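Local coordinates for protein type II restriction enzyme SfiI (PDB 2EZV) that cuts double-stranded DNA at the interrupted sequence GGCCNNNNNGGCC, working as a tetramer that leaves fragments with terminal 5'-phosphates, at residues 32-35 with 36-40. Residues are numbered along the deposited sequence; the frame is centred on the assembly and turned at random.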
# COMPACT_ATOMS: atom_id res chain seq x y z
N SER D 32 12.69 -13.87 7.57
CA SER D 32 13.29 -14.67 8.65
C SER D 32 14.42 -14.00 9.44
O SER D 32 14.52 -14.20 10.65
CB SER D 32 13.76 -16.02 8.11
OG SER D 32 14.96 -15.90 7.36
N LYS D 33 15.28 -13.23 8.78
CA LYS D 33 16.37 -12.57 9.49
C LYS D 33 15.82 -11.60 10.53
O LYS D 33 16.22 -11.64 11.70
CB LYS D 33 17.26 -11.80 8.51
CG LYS D 33 18.43 -11.06 9.18
CD LYS D 33 19.28 -10.36 8.15
CE LYS D 33 20.42 -9.59 8.79
NZ LYS D 33 19.92 -8.53 9.71
N GLU D 34 14.90 -10.74 10.10
CA GLU D 34 14.30 -9.77 11.00
C GLU D 34 13.41 -10.45 12.03
O GLU D 34 13.28 -9.98 13.17
CB GLU D 34 13.49 -8.73 10.22
CG GLU D 34 12.60 -7.86 11.09
CD GLU D 34 12.02 -6.68 10.35
OE1 GLU D 34 11.01 -6.12 10.83
OE2 GLU D 34 12.58 -6.31 9.30
N ALA D 35 12.79 -11.56 11.64
CA ALA D 35 11.92 -12.30 12.55
C ALA D 35 12.72 -12.84 13.74
O ALA D 35 12.30 -12.71 14.89
CB ALA D 35 11.24 -13.45 11.81
N LYS D 36 13.87 -13.45 13.45
CA LYS D 36 14.71 -14.00 14.51
C LYS D 36 15.12 -12.87 15.43
O LYS D 36 15.03 -12.99 16.66
CB LYS D 36 15.95 -14.67 13.91
CG LYS D 36 16.79 -15.41 14.93
CD LYS D 36 17.86 -16.25 14.26
CE LYS D 36 18.70 -17.02 15.29
NZ LYS D 36 19.52 -16.12 16.16
N SER D 37 15.56 -11.78 14.84
CA SER D 37 15.97 -10.61 15.61
C SER D 37 14.85 -10.13 16.53
O SER D 37 15.06 -9.95 17.74
CB SER D 37 16.36 -9.48 14.66
OG SER D 37 16.49 -8.27 15.37
N ILE D 38 13.67 -9.93 15.97
CA ILE D 38 12.54 -9.47 16.77
C ILE D 38 12.15 -10.53 17.81
O ILE D 38 12.00 -10.21 18.99
CB ILE D 38 11.31 -9.16 15.87
CG1 ILE D 38 11.56 -7.86 15.10
CG2 ILE D 38 10.04 -9.08 16.71
CD1 ILE D 38 10.42 -7.46 14.18
N PHE D 39 12.02 -11.77 17.37
CA PHE D 39 11.64 -12.85 18.27
C PHE D 39 12.59 -13.05 19.44
O PHE D 39 12.16 -13.34 20.56
CB PHE D 39 11.53 -14.17 17.52
CG PHE D 39 10.77 -15.22 18.29
CD1 PHE D 39 9.38 -15.27 18.23
CD2 PHE D 39 11.44 -16.12 19.12
CE1 PHE D 39 8.67 -16.19 18.99
CE2 PHE D 39 10.73 -17.04 19.88
CZ PHE D 39 9.34 -17.08 19.82
N GLU D 40 13.89 -12.89 19.20
CA GLU D 40 14.86 -13.12 20.25
C GLU D 40 15.31 -11.91 21.07
O GLU D 40 15.65 -12.07 22.24
CB GLU D 40 16.10 -13.80 19.68
CG GLU D 40 15.80 -15.04 18.84
CD GLU D 40 17.02 -15.91 18.59
OE1 GLU D 40 18.13 -15.36 18.44
OE2 GLU D 40 16.86 -17.15 18.52
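Near the C-terminal end of alpha-helix 10-41, the N-H of each residue from Lys36 to Phe39 bonds to the carbonyl oxygen four residues earlier, from Ser32 to Ala35, the Phe39 N to Ala35 O bond measuring 2.7 Å. One turn apart, Glu34 and Ile38 show how such spacing pairs side chains: they run side by side in the same direction, with Ile38 CD1 3.8 Å from Glu34 CG and 3.7 Å from Glu34 OE1. Ile38 CG1 lies anti to its carbonyl carbon (chi1 -73°), which sets it 3.3 Å from Glu34 O. Replacing Ile38 by alanine would remove CG1, CG2 and CD1, and is likely to leave the aliphatic part of Glu34 without its neighbour and open a gap toward Ile57 of helix 49-62 and Ala75 of the second subunit. Glu34 OE1 is hydrogen-bonded to Tyr31 OH, and OE2 forms a salt bridge with Arg73 of the second subunit, so this face belongs to a subunit interface. On another face, Phe39 packs against Tyr165 and strand 176-186. Glu40 OE1 is shared by Arg174 and Lys36, while OE2 bonds to Leu178 N; Lys36, bent at its last torsion (chi4 -66°), brings NZ 2.8 Å from Glu40 OE1, above the carboxylate plane.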